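Local coordinates for hypothetical protein (Pseudomonas aeruginosa, PDB 2H1T) that is of unknown function but may bind glycolipids or take part in their metabolism, at residues S16-W21 against R36-R41; S42-Q47 against E68-V73. All coordinates share one frame; numbering follows the deposited sequence.

Contact 1: S16-W21 against R36-R41; sequences SPSSSW and RAPDER
Arg36 and Trp21 form the one bridged pair between these two strands, an antiparallel hydrogen-bonded pair in which each backbone both gives and receives. Arg36 N reaches Trp21 O at 2.7 Å in an almost straight bond (176° at the hydrogen), and Trp21 N returns to Arg36 O at 2.8 Å. The same carbonyl takes a CA-H...O contact from Ser20 CA, 3.2 Å from Arg36 O, so two donors of neighbouring residues converge on one oxygen. Beyond the backbone the two side chains run side by side in the same direction. The indole leaves its backbone with CG anti to N (chi1 159°), which lays its six-membered ring alongside the arginine chain: CE3 and CZ3 follow CG and CD, and Trp21 CZ3 comes to 3.4 Å from Arg36 NE. That carbon meets the guanidinium at its edge, the two planes being inclined by 58°, so this is no parallel stack. A salt bridge from NH2 to Glu68 of the second subunit holds the far end of the arginine.

At Ala37 the contact shrinks to a methyl beside a methylene, Ala37 CB lying 3.9 Å from Ser20 CB. Pro38 then turns its ring toward the opposing strand. Its CD rests 3.4 Å from Ser19 O, while CG faces the hydroxyl of Ser18, with Ser18 OG 3.5 Å away; that hydroxyl is hydrogen-bonded to Ser18 of the second subunit. Past the proline the chains part, and Asp39 OD1 accepts from Arg41 N to form an Asx turn. The whole is the open end of a beta hairpin, strands 16-26 and 30-38, where Ser16 to Ser18, beyond the last bridge to strand 30-38, pair antiparallel with a strand of the second subunit, carrying the sheet across the dimer interface.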
loop_
_atom_site.group_PDB
_atom_site.type_symbol
_atom_site.label_atom_id
_atom_site.label_comp_id
_atom_site.label_asym_id
_atom_site.label_seq_id
_atom_site.Cartn_x
_atom_site.Cartn_y
_atom_site.Cartn_z
ATOM N N SER A 16 -0.625 -12.585 4.151
ATOM C CA SER A 16 0.083 -12.325 5.392
ATOM C C SER A 16 -0.748 -11.284 6.172
ATOM O O SER A 16 -1.403 -10.427 5.570
ATOM C CB SER A 16 1.497 -11.817 5.097
ATOM O OG SER A 16 2.317 -11.753 6.257
ATOM N N PRO A 17 -0.730 -11.354 7.515
ATOM C CA PRO A 17 -1.524 -10.375 8.246
ATOM C C PRO A 17 -0.960 -8.988 8.064
ATOM O O PRO A 17 0.259 -8.827 8.065
ATOM C CB PRO A 17 -1.373 -10.822 9.713
ATOM C CG PRO A 17 -0.915 -12.227 9.648
ATOM C CD PRO A 17 -0.061 -12.289 8.428
ATOM N N SER A 18 -1.822 -7.995 7.893
ATOM C CA SER A 18 -1.331 -6.636 7.762
ATOM C C SER A 18 -2.318 -5.588 8.275
ATOM O O SER A 18 -3.421 -5.939 8.707
ATOM C CB SER A 18 -0.845 -6.371 6.350
ATOM O OG SER A 18 -1.900 -5.954 5.490
ATOM N N SER A 19 -1.882 -4.327 8.274
ATOM C CA SER A 19 -2.620 -3.220 8.914
ATOM C C SER A 19 -2.337 -1.910 8.186
ATOM O O SER A 19 -1.719 -1.873 7.083
ATOM C CB SER A 19 -2.226 -3.133 10.412
ATOM O OG SER A 19 -3.235 -2.546 11.258
ATOM N N SER A 20 -2.729 -0.835 8.839
ATOM C CA SER A 20 -2.560 0.486 8.313
ATOM C C SER A 20 -1.254 1.143 8.735
ATOM O O SER A 20 -0.672 0.859 9.775
ATOM C CB SER A 20 -3.716 1.373 8.761
ATOM O OG SER A 20 -3.926 1.287 10.145
ATOM N N TRP A 21 -0.805 2.054 7.897
ATOM C CA TRP A 21 0.285 2.924 8.231
ATOM C C TRP A 21 -0.121 4.262 7.644
ATOM O O TRP A 21 -0.468 4.362 6.430
ATOM C CB TRP A 21 1.588 2.422 7.614
ATOM C CG TRP A 21 2.600 3.502 7.498
ATOM C CD1 TRP A 21 3.615 3.773 8.358
ATOM C CD2 TRP A 21 2.631 4.525 6.501
ATOM N NE1 TRP A 21 4.302 4.880 7.944
ATOM C CE2 TRP A 21 3.737 5.351 6.793
ATOM C CE3 TRP A 21 1.810 4.841 5.388
ATOM C CZ2 TRP A 21 4.062 6.476 6.005
ATOM C CZ3 TRP A 21 2.107 5.956 4.613
ATOM C CH2 TRP A 21 3.237 6.752 4.910
ATOM N N ARG A 36 -1.869 4.025 4.115
ATOM C CA ARG A 36 -1.838 2.753 3.337
ATOM C C ARG A 36 -2.373 1.658 4.213
ATOM O O ARG A 36 -2.037 1.622 5.405
ATOM C CB ARG A 36 -0.404 2.423 2.898
ATOM C CG ARG A 36 0.203 3.529 2.021
ATOM C CD ARG A 36 1.620 3.205 1.599
ATOM N NE ARG A 36 2.491 4.390 1.569
ATOM C CZ ARG A 36 3.313 4.736 0.575
ATOM N NH1 ARG A 36 3.361 4.038 -0.535
ATOM N NH2 ARG A 36 4.079 5.808 0.688
ATOM N N ALA A 37 -3.179 0.764 3.637
ATOM C CA ALA A 37 -3.923 -0.220 4.407
ATOM C C ALA A 37 -4.499 -1.292 3.486
ATOM O O ALA A 37 -4.592 -1.099 2.273
ATOM C CB ALA A 37 -5.056 0.449 5.214
ATOM N N PRO A 38 -4.810 -2.458 4.060
ATOM C CA PRO A 38 -5.443 -3.527 3.312
ATOM C C PRO A 38 -6.950 -3.360 3.295
ATOM O O PRO A 38 -7.530 -2.954 4.309
ATOM C CB PRO A 38 -5.066 -4.762 4.119
ATOM C CG PRO A 38 -4.989 -4.263 5.539
ATOM C CD PRO A 38 -4.498 -2.864 5.446
ATOM N N ASP A 39 -7.552 -3.636 2.129
ATOM C CA ASP A 39 -8.984 -3.843 1.991
ATOM C C ASP A 39 -9.342 -5.109 2.736
ATOM O O ASP A 39 -8.872 -6.203 2.388
ATOM C CB ASP A 39 -9.351 -3.970 0.497
ATOM C CG ASP A 39 -10.875 -4.066 0.248
ATOM O OD1 ASP A 39 -11.544 -4.964 0.775
ATOM O OD2 ASP A 39 -11.379 -3.257 -0.532
ATOM N N GLU A 40 -10.210 -4.957 3.731
ATOM C CA GLU A 40 -10.511 -6.013 4.670
ATOM C C GLU A 40 -11.438 -7.096 4.081
ATOM O O GLU A 40 -11.643 -8.134 4.708
ATOM C CB GLU A 40 -11.101 -5.406 5.959
ATOM C CG GLU A 40 -10.143 -4.410 6.683
ATOM C CD GLU A 40 -10.874 -3.347 7.533
ATOM O OE1 GLU A 40 -11.551 -3.762 8.500
ATOM O OE2 GLU A 40 -10.746 -2.108 7.237
ATOM N N ARG A 41 -11.950 -6.888 2.871
ATOM C CA ARG A 41 -12.779 -7.883 2.195
ATOM C C ARG A 41 -12.001 -8.593 1.102
ATOM O O ARG A 41 -12.015 -9.819 1.028
ATOM C CB ARG A 41 -14.007 -7.218 1.591
ATOM C CG ARG A 41 -14.924 -6.649 2.659
ATOM C CD ARG A 41 -16.408 -6.551 2.246
ATOM N NE ARG A 41 -16.788 -7.548 1.237
ATOM C CZ ARG A 41 -16.890 -8.870 1.433
ATOM N NH1 ARG A 41 -16.636 -9.432 2.622
ATOM N NH2 ARG A 41 -17.238 -9.649 0.403
#

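Contact 2: S42-Q47 against E68-V73; sequences SGLPYQ and ESETGV
Tyr46 and Ser69 meet through their first side-chain carbons, Tyr46 CB lying 3.8 Å from Ser69 CB, and from there the two groups go separate ways. The course of the backbone also sets Tyr46 CB 3.4 Å from Glu68 O. With CG between the backbone N and the carbonyl carbon (chi1 65°), the phenol ring is led away from Ser69 and the turn that follows. The serine hydroxyl is occupied within its own turn: Ser69 OG accepts from Thr71 N, an ST turn superposed on the type I turn from Ser69 to Gly72. Nearer the mouth of the hairpin, Leu44 and Glu70 cross obliquely, and a single methyl does the touching, Leu44 CD1 at 4.2 Å from Glu70 CB.

On the other side of Tyr46, Gln47 and Glu68 make an antiparallel hydrogen-bonded pair. Gln47 N gives to Glu68 O at 3.0 Å, and Glu68 N gives to Gln47 O at 2.8 Å. Their polar ends look to other partners, Asp49 for the amide and His66 for the carboxylate. Strand 45-54 lies between 30-38 and 60-69 in the six-stranded antiparallel sheet, while the Tyr46 ring packs against Leu35, Val67 and the loop residues Pro107, Ala136 and Pro137.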
loop_
_atom_site.group_PDB
_atom_site.type_symbol
_atom_site.label_atom_id
_atom_site.label_comp_id
_atom_site.label_asym_id
_atom_site.label_seq_id
_atom_site.Cartn_x
_atom_site.Cartn_y
_atom_site.Cartn_z
ATOM N N SER A 42 -11.327 -7.825 0.254
ATOM C CA SER A 42 -10.563 -8.371 -0.878
ATOM C C SER A 42 -9.161 -8.871 -0.538
ATOM O O SER A 42 -8.583 -9.679 -1.285
ATOM C CB SER A 42 -10.452 -7.317 -1.978
ATOM O OG SER A 42 -9.419 -6.383 -1.734
ATOM N N GLY A 43 -8.589 -8.371 0.553
ATOM C CA GLY A 43 -7.194 -8.671 0.909
ATOM C C GLY A 43 -6.130 -7.932 0.110
ATOM O O GLY A 43 -4.956 -8.232 0.220
ATOM N N LEU A 44 -6.525 -6.975 -0.720
ATOM C CA LEU A 44 -5.579 -6.270 -1.556
ATOM C C LEU A 44 -5.393 -4.835 -1.036
ATOM O O LEU A 44 -6.297 -4.252 -0.425
ATOM C CB LEU A 44 -6.042 -6.254 -3.016
ATOM C CG LEU A 44 -6.267 -7.655 -3.635
ATOM C CD1 LEU A 44 -6.847 -7.530 -5.032
ATOM C CD2 LEU A 44 -4.959 -8.439 -3.668
ATOM N N PRO A 45 -4.201 -4.278 -1.249
ATOM C CA PRO A 45 -3.879 -2.969 -0.668
ATOM C C PRO A 45 -4.527 -1.767 -1.332
ATOM O O PRO A 45 -4.838 -1.796 -2.497
ATOM C CB PRO A 45 -2.352 -2.874 -0.827
ATOM C CG PRO A 45 -2.017 -3.775 -1.994
ATOM C CD PRO A 45 -3.070 -4.874 -1.979
ATOM N N TYR A 46 -4.737 -0.709 -0.570
ATOM C CA TYR A 46 -5.083 0.577 -1.158
ATOM C C TYR A 46 -4.224 1.674 -0.540
ATOM O O TYR A 46 -3.526 1.472 0.457
ATOM C CB TYR A 46 -6.597 0.869 -1.015
ATOM C CG TYR A 46 -7.066 1.025 0.407
ATOM C CD1 TYR A 46 -7.073 2.284 1.017
ATOM C CD2 TYR A 46 -7.533 -0.075 1.154
ATOM C CE1 TYR A 46 -7.506 2.455 2.375
ATOM C CE2 TYR A 46 -7.948 0.094 2.535
ATOM C CZ TYR A 46 -7.942 1.369 3.113
ATOM O OH TYR A 46 -8.321 1.586 4.437
ATOM N N GLN A 47 -4.223 2.827 -1.192
ATOM C CA GLN A 47 -3.630 4.007 -0.619
ATOM C C GLN A 47 -4.661 5.122 -0.707
ATOM O O GLN A 47 -5.194 5.396 -1.799
ATOM C CB GLN A 47 -2.371 4.451 -1.339
ATOM C CG GLN A 47 -1.781 5.751 -0.720
ATOM C CD GLN A 47 -0.335 6.020 -1.095
ATOM O OE1 GLN A 47 0.504 5.103 -1.097
ATOM N NE2 GLN A 47 -0.028 7.286 -1.423
ATOM N N GLU A 68 -6.578 5.086 -4.270
ATOM C CA GLU A 68 -6.220 4.170 -5.332
ATOM C C GLU A 68 -6.175 2.725 -4.829
ATOM O O GLU A 68 -5.552 2.411 -3.804
ATOM C CB GLU A 68 -4.876 4.547 -5.943
ATOM C CG GLU A 68 -4.657 6.018 -6.167
ATOM C CD GLU A 68 -3.448 6.308 -7.064
ATOM O OE1 GLU A 68 -2.602 5.389 -7.301
ATOM O OE2 GLU A 68 -3.366 7.464 -7.545
ATOM N N SER A 69 -6.844 1.863 -5.576
ATOM C CA SER A 69 -6.974 0.459 -5.247
ATOM C C SER A 69 -7.068 -0.322 -6.542
ATOM O O SER A 69 -7.050 0.251 -7.624
ATOM C CB SER A 69 -8.249 0.235 -4.420
ATOM O OG SER A 69 -9.424 0.424 -5.215
ATOM N N GLU A 70 -7.162 -1.638 -6.391
ATOM C CA GLU A 70 -7.340 -2.501 -7.542
ATOM C C GLU A 70 -8.579 -2.095 -8.332
ATOM O O GLU A 70 -8.558 -2.233 -9.554
ATOM C CB GLU A 70 -7.391 -3.974 -7.137
ATOM C CG GLU A 70 -7.402 -4.949 -8.321
ATOM C CD GLU A 70 -8.803 -5.204 -8.884
ATOM O OE1 GLU A 70 -9.790 -5.007 -8.157
ATOM O OE2 GLU A 70 -8.924 -5.602 -10.057
ATOM N N THR A 71 -9.599 -1.539 -7.657
ATOM C CA THR A 71 -10.875 -1.173 -8.312
ATOM C C THR A 71 -10.822 0.112 -9.107
ATOM O O THR A 71 -11.736 0.397 -9.885
ATOM C CB THR A 71 -12.040 -1.045 -7.307
ATOM O OG1 THR A 71 -11.637 -0.248 -6.192
ATOM C CG2 THR A 71 -12.455 -2.410 -6.790
ATOM N N GLY A 72 -9.774 0.900 -8.915
ATOM C CA GLY A 72 -9.587 2.109 -9.700
ATOM C C GLY A 72 -9.280 3.255 -8.767
ATOM O O GLY A 72 -8.973 3.047 -7.608
ATOM N N VAL A 73 -9.358 4.463 -9.297
ATOM C CA VAL A 73 -9.133 5.659 -8.520
ATOM C C VAL A 73 -10.524 6.162 -8.189
ATOM O O VAL A 73 -11.366 6.206 -9.057
ATOM C CB VAL A 73 -8.366 6.716 -9.323
ATOM C CG1 VAL A 73 -8.221 8.022 -8.509
ATOM C CG2 VAL A 73 -7.024 6.162 -9.764
#

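In the fold
Followed from the N terminus, the chain illustrates how a meandering antiparallel sheet is assembled by successive local closures. Contact 1 closes first, bringing the end of strand 30-38 back beside strand 16-26 near Trp21, just after the break in that strand. Contact 2 opens directly afterwards and closes the next-but-one hairpin, 45-54 with 60-69, at whose end the chain turns into 72-80. The two are in series, neither nested nor crossed, with centres about 10 Å apart. The turn made by 39-44 brings 30-38 and 45-54 together: Ala37 O lies 2.9 Å from Tyr46 N and, in the turn itself, Asp39 N 2.9 Å from Leu44 O, both probable hydrogen bonds. Both contacts touch the second subunit.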